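Local coordinates for Lmo0135 protein (Listeria monocytogenes EGD-e, PDB 5ISU) that probably serves as the extracellular substrate-binding component of an ABC transporter, of the family that generally captures peptides for uptake, at residues A[51-56]-A[146-151]; A[304-309]-A[451-456]; A[309-314]-A[403-408]. All blocks are in the same frame, centred on the assembly; numbering follows the deposited sequence.

Contact 1 of 3, residues A[51-56]-A[146-151]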
# COMPACT_ATOMS: atom_id res chain seq x y z
N PRO A 51 -8.49 -7.32 12.29
CA PRO A 51 -9.09 -7.84 11.05
C PRO A 51 -9.56 -9.31 11.21
O PRO A 51 -9.32 -9.93 12.25
CB PRO A 51 -7.91 -7.79 10.09
CG PRO A 51 -6.75 -8.17 10.97
CD PRO A 51 -7.02 -7.52 12.30
N LEU A 52 -10.23 -9.86 10.20
CA LEU A 52 -10.63 -11.27 10.27
C LEU A 52 -9.36 -12.12 10.19
O LEU A 52 -9.20 -13.10 10.93
CB LEU A 52 -11.59 -11.64 9.15
CG LEU A 52 -12.93 -10.92 9.16
CD1 LEU A 52 -13.71 -11.23 7.90
CD2 LEU A 52 -13.74 -11.29 10.40
N PHE A 53 -8.47 -11.74 9.27
CA PHE A 53 -7.20 -12.41 9.05
C PHE A 53 -6.13 -11.36 8.90
O PHE A 53 -6.42 -10.24 8.48
CB PHE A 53 -7.25 -13.24 7.77
CG PHE A 53 -8.28 -14.33 7.79
CD1 PHE A 53 -9.58 -14.07 7.41
CD2 PHE A 53 -7.94 -15.61 8.19
CE1 PHE A 53 -10.53 -15.07 7.42
CE2 PHE A 53 -8.88 -16.62 8.22
CZ PHE A 53 -10.19 -16.36 7.83
N TRP A 54 -4.89 -11.70 9.26
CA TRP A 54 -3.79 -10.77 9.11
C TRP A 54 -3.34 -10.80 7.65
O TRP A 54 -2.99 -11.83 7.14
CB TRP A 54 -2.62 -11.14 10.03
CG TRP A 54 -2.93 -11.15 11.49
CD1 TRP A 54 -3.00 -12.24 12.30
CD2 TRP A 54 -3.23 -10.02 12.33
NE1 TRP A 54 -3.29 -11.88 13.58
CE2 TRP A 54 -3.44 -10.52 13.63
CE3 TRP A 54 -3.32 -8.66 12.10
CZ2 TRP A 54 -3.74 -9.68 14.71
CZ3 TRP A 54 -3.63 -7.81 13.18
CH2 TRP A 54 -3.85 -8.33 14.45
N GLU A 55 -3.38 -9.64 6.99
CA GLU A 55 -3.01 -9.49 5.58
C GLU A 55 -1.60 -9.95 5.23
O GLU A 55 -1.40 -10.68 4.27
CB GLU A 55 -3.18 -8.01 5.16
CG GLU A 55 -2.64 -7.66 3.77
CD GLU A 55 -2.95 -6.23 3.33
OE1 GLU A 55 -3.40 -5.43 4.17
OE2 GLU A 55 -2.72 -5.90 2.14
N VAL A 56 -0.62 -9.51 6.02
CA VAL A 56 0.79 -9.81 5.74
C VAL A 56 1.08 -11.31 5.53
O VAL A 56 1.91 -11.64 4.71
CB VAL A 56 1.71 -9.16 6.82
CG1 VAL A 56 1.64 -9.93 8.13
CG2 VAL A 56 3.14 -9.07 6.33
N ASN A 146 -8.70 -12.42 -1.10
CA ASN A 146 -7.87 -11.32 -0.62
C ASN A 146 -8.71 -10.25 0.11
O ASN A 146 -8.28 -9.70 1.14
CB ASN A 146 -7.14 -10.67 -1.78
CG ASN A 146 -6.24 -9.54 -1.33
OD1 ASN A 146 -5.26 -9.74 -0.61
ND2 ASN A 146 -6.56 -8.33 -1.77
N THR A 147 -9.88 -9.95 -0.45
CA THR A 147 -10.79 -8.99 0.17
C THR A 147 -11.17 -9.48 1.59
O THR A 147 -11.23 -8.69 2.53
CB THR A 147 -12.05 -8.80 -0.69
OG1 THR A 147 -11.67 -8.36 -2.00
CG2 THR A 147 -12.96 -7.78 -0.08
N ILE A 148 -11.42 -10.78 1.74
CA ILE A 148 -11.72 -11.33 3.06
C ILE A 148 -10.51 -11.19 4.01
O ILE A 148 -10.69 -10.95 5.20
CB ILE A 148 -12.16 -12.82 2.98
CG1 ILE A 148 -13.54 -12.92 2.35
CG2 ILE A 148 -12.22 -13.46 4.36
CD1 ILE A 148 -13.99 -14.35 2.12
N LYS A 149 -9.30 -11.36 3.47
CA LYS A 149 -8.05 -11.25 4.26
C LYS A 149 -7.60 -9.82 4.60
O LYS A 149 -6.60 -9.66 5.27
CB LYS A 149 -6.89 -11.91 3.52
CG LYS A 149 -7.08 -13.35 3.12
CD LYS A 149 -7.15 -14.30 4.29
CE LYS A 149 -7.04 -15.72 3.77
NZ LYS A 149 -7.07 -16.69 4.88
N THR A 150 -8.31 -8.81 4.09
CA THR A 150 -8.01 -7.40 4.37
C THR A 150 -9.25 -6.70 4.96
O THR A 150 -9.42 -5.49 4.82
CB THR A 150 -7.54 -6.65 3.08
OG1 THR A 150 -8.54 -6.75 2.05
CG2 THR A 150 -6.22 -7.23 2.55
N PHE A 151 -10.05 -7.46 5.70
CA PHE A 151 -11.32 -7.01 6.24
C PHE A 151 -11.35 -6.79 7.77
O PHE A 151 -11.09 -7.73 8.55
CB PHE A 151 -12.38 -8.05 5.88
CG PHE A 151 -13.78 -7.59 6.09
CD1 PHE A 151 -14.45 -6.93 5.08
CD2 PHE A 151 -14.43 -7.80 7.28
CE1 PHE A 151 -15.75 -6.48 5.26
CE2 PHE A 151 -15.73 -7.37 7.47
CZ PHE A 151 -16.39 -6.71 6.44
O HOH W 1 -9.12 -9.72 7.28
O HOH W 2 -3.51 -7.60 0.06
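Leu52 N donates to Phe151 O at 2.8 Å, the direct hydrogen bond between loop 51-56 and the turn that follows helix 144-148. The side chains of Leu52 and Phe151 lie alongside each other, ends in the same direction. Leu52 CD1 rests 3.6 Å from Phe151 CD2. Next along the loop, Phe53 CE1 meets the CG2 branch of Ile148. This is the tight, buried part, and side chains of strands 63-68 and 74-79 and of helix 93-104 pack on it. Water 1 accepts from Phe53 N and from Phe151 N, each at 2.9 Å, and probably donates to Ile148 O.

Lys149 borders this buried part. Its chain bends at chi2 (-67°), which lays CD against Phe53 CB at 3.6 Å and brings NZ over one face of the ring. NZ is 3.9 Å from the ring centroid of Phe53, 23° off the normal: a cation-pi contact. It also has a weak hydrogen bond to Gly58 O.

The Glu55 side is looser and more exposed. The methyl CG2 of Thr150 touches the carboxylate carbon CD of Glu55 at 3.5 Å. Water 2 donates to both Glu55 OE2 and Asn146 OD1.

The chemistry implies two kinds of junction. Inside, apolar contact combines with backbone polar groups bonded to each other and to a water between the segments. At the margin, the carboxylate is joined to the helix through solvent.

Contact 2 of 3, residues A[304-309]-A[451-456]; sequences SFLTEN and KIQNTI
The segment 304-309 has no regular structure, while 451-456 is a stretch of helix 442-458. The backbones come nearest at Ser304 and Gln453, with CA atoms 6.1 Å apart. Water 3 joins them, accepting from Phe305 N and donating to Gln453 O.

Ser304 OG donates to Gln453 OE1 at a very short 2.5 Å, in the carbonyl plane and on a lone pair. The same OG accepts from Leu306 N at 3.0 Å, nearly straight at 164°. With chi1 at 174°, OG lies beside the carbonyl carbon of Ser304, where it can serve both partners. Gln453 OE1 also accepts from Thr314 N, and its NE2 donates to Tyr312 O and Tyr449 O. These bonds fix the rotation of the buried amide. Leu306 CD1 packs against Gln453 CD at 3.4 Å.

The Phe305 ring stands almost perpendicular to that amide. Its edge meets Gln453 CA, which is 3.7 Å from CE2. Ile452 CG2 approaches the same CE2, and Ile456 CB lies 3.9 Å from Phe305 CD2. Leu429 of helix 427-438 touches both isoleucines.

Ser304 to Leu306 form an ST turn. Here it docks a loop onto a helix in the interior of a periplasmic-binding-protein-type fold.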
# COMPACT_ATOMS: atom_id res chain seq x y z
N SER A 304 9.39 -7.00 -12.64
CA SER A 304 7.97 -6.99 -12.94
C SER A 304 7.30 -5.72 -12.46
O SER A 304 7.81 -5.04 -11.56
CB SER A 304 7.30 -8.15 -12.24
OG SER A 304 5.90 -8.07 -12.43
N PHE A 305 6.13 -5.40 -13.04
CA PHE A 305 5.35 -4.23 -12.60
C PHE A 305 4.64 -4.54 -11.26
O PHE A 305 4.19 -3.64 -10.55
CB PHE A 305 4.35 -3.77 -13.68
CG PHE A 305 3.14 -4.63 -13.80
CD1 PHE A 305 2.06 -4.45 -12.95
CD2 PHE A 305 3.07 -5.62 -14.76
CE1 PHE A 305 0.92 -5.24 -13.06
CE2 PHE A 305 1.94 -6.42 -14.87
CZ PHE A 305 0.87 -6.23 -14.02
N LEU A 306 4.59 -5.82 -10.91
CA LEU A 306 4.06 -6.29 -9.65
C LEU A 306 5.17 -6.36 -8.61
O LEU A 306 6.30 -6.69 -8.95
CB LEU A 306 3.59 -7.72 -9.82
CG LEU A 306 2.50 -8.06 -10.82
CD1 LEU A 306 2.27 -9.55 -10.72
CD2 LEU A 306 1.24 -7.30 -10.48
N THR A 307 4.83 -6.10 -7.34
CA THR A 307 5.76 -6.26 -6.22
C THR A 307 5.83 -7.74 -5.84
O THR A 307 4.97 -8.52 -6.25
CB THR A 307 5.38 -5.39 -5.00
OG1 THR A 307 3.97 -5.54 -4.71
CG2 THR A 307 5.69 -3.93 -5.29
N GLU A 308 6.84 -8.12 -5.06
CA GLU A 308 7.08 -9.54 -4.70
C GLU A 308 6.03 -10.25 -3.87
O GLU A 308 5.96 -11.47 -3.88
CB GLU A 308 8.42 -9.70 -4.00
CG GLU A 308 9.61 -9.31 -4.87
CD GLU A 308 10.96 -9.67 -4.24
OE1 GLU A 308 11.01 -10.15 -3.07
OE2 GLU A 308 11.98 -9.48 -4.94
N ASN A 309 5.27 -9.47 -3.10
CA ASN A 309 4.18 -10.00 -2.26
C ASN A 309 2.95 -10.42 -3.06
O ASN A 309 2.10 -11.13 -2.54
CB ASN A 309 3.70 -8.91 -1.28
CG ASN A 309 3.22 -7.64 -2.00
OD1 ASN A 309 4.01 -6.96 -2.67
ND2 ASN A 309 1.92 -7.32 -1.86
N LYS A 451 1.55 -13.65 -18.61
CA LYS A 451 1.48 -12.99 -19.90
C LYS A 451 1.32 -11.50 -19.73
O LYS A 451 1.92 -10.74 -20.47
CB LYS A 451 0.38 -13.54 -20.83
CG LYS A 451 0.73 -14.89 -21.45
CD LYS A 451 0.08 -15.09 -22.83
CE LYS A 451 -1.43 -15.29 -22.80
NZ LYS A 451 -1.83 -16.61 -22.25
N ILE A 452 0.51 -11.09 -18.76
CA ILE A 452 0.29 -9.66 -18.47
C ILE A 452 1.61 -8.99 -18.10
O ILE A 452 1.95 -7.94 -18.66
CB ILE A 452 -0.81 -9.46 -17.40
CG1 ILE A 452 -2.16 -9.95 -17.96
CG2 ILE A 452 -0.90 -7.99 -16.99
CD1 ILE A 452 -3.28 -9.95 -16.96
N GLN A 453 2.37 -9.63 -17.20
CA GLN A 453 3.68 -9.11 -16.78
C GLN A 453 4.61 -9.05 -17.98
O GLN A 453 5.33 -8.07 -18.18
CB GLN A 453 4.29 -9.95 -15.64
CG GLN A 453 3.53 -9.88 -14.31
CD GLN A 453 4.09 -10.79 -13.25
OE1 GLN A 453 5.08 -10.47 -12.56
NE2 GLN A 453 3.46 -11.95 -13.08
N ASN A 454 4.58 -10.10 -18.79
CA ASN A 454 5.39 -10.14 -20.01
C ASN A 454 5.00 -9.08 -21.03
O ASN A 454 5.88 -8.43 -21.59
CB ASN A 454 5.41 -11.54 -20.62
CG ASN A 454 6.42 -12.44 -19.94
OD1 ASN A 454 6.08 -13.44 -19.31
ND2 ASN A 454 7.67 -12.04 -20.01
N THR A 455 3.70 -8.85 -21.24
CA THR A 455 3.27 -7.84 -22.22
C THR A 455 3.66 -6.43 -21.78
O THR A 455 4.19 -5.66 -22.57
CB THR A 455 1.77 -7.89 -22.51
OG1 THR A 455 1.39 -9.22 -22.88
CG2 THR A 455 1.39 -6.92 -23.64
N ILE A 456 3.42 -6.11 -20.51
CA ILE A 456 3.80 -4.80 -19.98
C ILE A 456 5.31 -4.54 -20.13
O ILE A 456 5.73 -3.43 -20.51
CB ILE A 456 3.37 -4.65 -18.49
CG1 ILE A 456 1.83 -4.59 -18.37
CG2 ILE A 456 4.00 -3.43 -17.84
CD1 ILE A 456 1.16 -3.47 -19.14
O HOH W 3 6.32 -6.31 -15.85

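Contact 3 of 3, residues A[309-314]-A[403-408]; sequences NTKYFT and GNDPDA
A type II beta turn, Thr310 to Phe313, meets the loop that follows strand 395-400 in this solute-binding protein. The turn is closed by Phe313 N bonding to Thr310 O. The backbones are nearest at Thr310 and Asn404.

Lys311 N donates to Asn404 O at 2.9 Å. Thr310 OG1 donates to Gly403 O at 2.8 Å, with a C=O...donor angle of 162°. Tyr409 OH is a further hydrogen-bond partner of that hydroxyl. The methyl CG2 of Thr310, set anti to the backbone N, presses against Pro406 N at 3.3 Å.

Asn309 ND2 reaches Asn404 OD1 at 3.0 Å in a straight bond (179°). The acceptor lies in the amide plane of Asn309, although the two amides are turned 66° apart. ND2 also donates to water 4, which accepts from Gly403 N in turn. Asn309 OD1 also lies very close to Thr307 OG1, which probably helps to hold the amide.

Farther along the turn, the edge of the Tyr312 ring meets Pro406 CG, 4.1 Å from Tyr312 CD2. Lys311 CB covers one face of that ring near its rim. Tyr312 OH bonds to Asp442 OD1. The ring also packs on helix 442-458.

Asp405 OD1 accepts from Asp407 N at 2.7 Å, and Asp405 OD2 forms a salt bridge with Arg445. The first bond makes an Asx turn leading into the 3-10 segment at 406-408. The contact thus pairs a type II beta turn with an Asx turn.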
# COMPACT_ATOMS: atom_id res chain seq x y z
N ASN A 309 5.27 -9.47 -3.10
CA ASN A 309 4.18 -10.00 -2.26
C ASN A 309 2.95 -10.42 -3.06
O ASN A 309 2.10 -11.13 -2.54
CB ASN A 309 3.70 -8.91 -1.28
CG ASN A 309 3.22 -7.64 -2.00
OD1 ASN A 309 4.01 -6.96 -2.67
ND2 ASN A 309 1.92 -7.32 -1.86
N THR A 310 2.84 -9.95 -4.30
CA THR A 310 1.62 -10.20 -5.09
C THR A 310 1.64 -11.55 -5.75
O THR A 310 2.59 -11.87 -6.45
CB THR A 310 1.46 -9.14 -6.19
OG1 THR A 310 1.48 -7.83 -5.60
CG2 THR A 310 0.16 -9.34 -6.95
N LYS A 311 0.56 -12.33 -5.60
CA LYS A 311 0.49 -13.64 -6.25
C LYS A 311 0.82 -13.59 -7.72
O LYS A 311 0.41 -12.68 -8.44
CB LYS A 311 -0.86 -14.34 -6.10
CG LYS A 311 -1.02 -15.10 -4.82
CD LYS A 311 -2.07 -16.19 -4.94
CE LYS A 311 -3.43 -15.67 -5.35
NZ LYS A 311 -4.39 -16.82 -5.37
N TYR A 312 1.57 -14.61 -8.15
CA TYR A 312 2.00 -14.81 -9.53
C TYR A 312 3.15 -13.88 -9.95
O TYR A 312 3.51 -13.81 -11.13
CB TYR A 312 0.80 -14.78 -10.49
CG TYR A 312 -0.35 -15.62 -9.96
CD1 TYR A 312 -0.17 -16.97 -9.65
CD2 TYR A 312 -1.61 -15.07 -9.77
CE1 TYR A 312 -1.22 -17.74 -9.17
CE2 TYR A 312 -2.67 -15.84 -9.29
CZ TYR A 312 -2.47 -17.17 -8.98
OH TYR A 312 -3.52 -17.91 -8.50
N PHE A 313 3.75 -13.20 -8.98
CA PHE A 313 4.90 -12.38 -9.29
C PHE A 313 5.96 -13.28 -9.93
O PHE A 313 6.12 -14.42 -9.52
CB PHE A 313 5.51 -11.79 -8.02
CG PHE A 313 6.87 -11.19 -8.23
CD1 PHE A 313 7.01 -9.87 -8.59
CD2 PHE A 313 8.03 -11.96 -8.07
CE1 PHE A 313 8.27 -9.31 -8.79
CE2 PHE A 313 9.30 -11.40 -8.26
CZ PHE A 313 9.42 -10.08 -8.64
N THR A 314 6.65 -12.76 -10.95
CA THR A 314 7.79 -13.46 -11.57
C THR A 314 8.81 -12.41 -11.98
O THR A 314 8.43 -11.38 -12.52
CB THR A 314 7.42 -14.35 -12.78
OG1 THR A 314 8.62 -14.93 -13.32
CG2 THR A 314 6.75 -13.57 -13.89
N GLY A 403 -1.11 -4.39 -2.78
CA GLY A 403 -1.76 -5.57 -2.20
C GLY A 403 -1.27 -6.90 -2.81
O GLY A 403 -0.44 -6.92 -3.74
N ASN A 404 -1.85 -7.99 -2.29
CA ASN A 404 -1.46 -9.36 -2.58
C ASN A 404 -2.06 -10.05 -3.81
O ASN A 404 -1.61 -11.14 -4.16
CB ASN A 404 -1.71 -10.25 -1.33
CG ASN A 404 -0.88 -9.82 -0.13
OD1 ASN A 404 0.12 -9.10 -0.26
ND2 ASN A 404 -1.28 -10.27 1.06
N ASP A 405 -3.10 -9.47 -4.42
CA ASP A 405 -3.73 -10.05 -5.61
C ASP A 405 -3.51 -9.10 -6.78
O ASP A 405 -3.82 -7.91 -6.68
CB ASP A 405 -5.22 -10.36 -5.39
CG ASP A 405 -5.83 -11.16 -6.58
OD1 ASP A 405 -5.98 -10.59 -7.71
OD2 ASP A 405 -6.17 -12.36 -6.39
N PRO A 406 -3.02 -9.64 -7.92
CA PRO A 406 -2.75 -8.79 -9.08
C PRO A 406 -3.97 -8.11 -9.69
O PRO A 406 -3.82 -7.14 -10.42
CB PRO A 406 -2.10 -9.76 -10.08
CG PRO A 406 -2.64 -11.11 -9.70
CD PRO A 406 -2.79 -11.08 -8.22
N ASP A 407 -5.17 -8.57 -9.38
CA ASP A 407 -6.39 -7.93 -9.93
C ASP A 407 -6.52 -6.46 -9.49
O ASP A 407 -7.06 -5.64 -10.22
CB ASP A 407 -7.64 -8.69 -9.51
CG ASP A 407 -8.91 -8.13 -10.15
OD1 ASP A 407 -9.04 -8.16 -11.40
OD2 ASP A 407 -9.81 -7.70 -9.40
N ALA A 408 -6.00 -6.13 -8.31
CA ALA A 408 -6.08 -4.75 -7.83
C ALA A 408 -5.29 -3.76 -8.72
O ALA A 408 -5.57 -2.56 -8.71
CB ALA A 408 -5.62 -4.65 -6.36
O HOH W 4 1.54 -4.57 -2.11

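From the N terminus, contact 1 closes first. It brings the loop after helix 39-48 to the end of helix 144-148 and the turn after it, closing a loop of 89 residues that contains helix 93-104 and the five-stranded antiparallel sheet. Contacts 2 and 3 come later and share Asn309. Contact 2 closes the long excursion from 304-309 to helix 442-458. Contact 3 closes a shorter one within it, to the loop after strand 395-400. Their centres are about 9 Å apart, and Gln453 of contact 2 bonds to Tyr312 and Thr314 of contact 3. Asn404 of contact 3 touches Glu55 and Asn146, so contact 3 stands between contact 1 and the helix of contact 2.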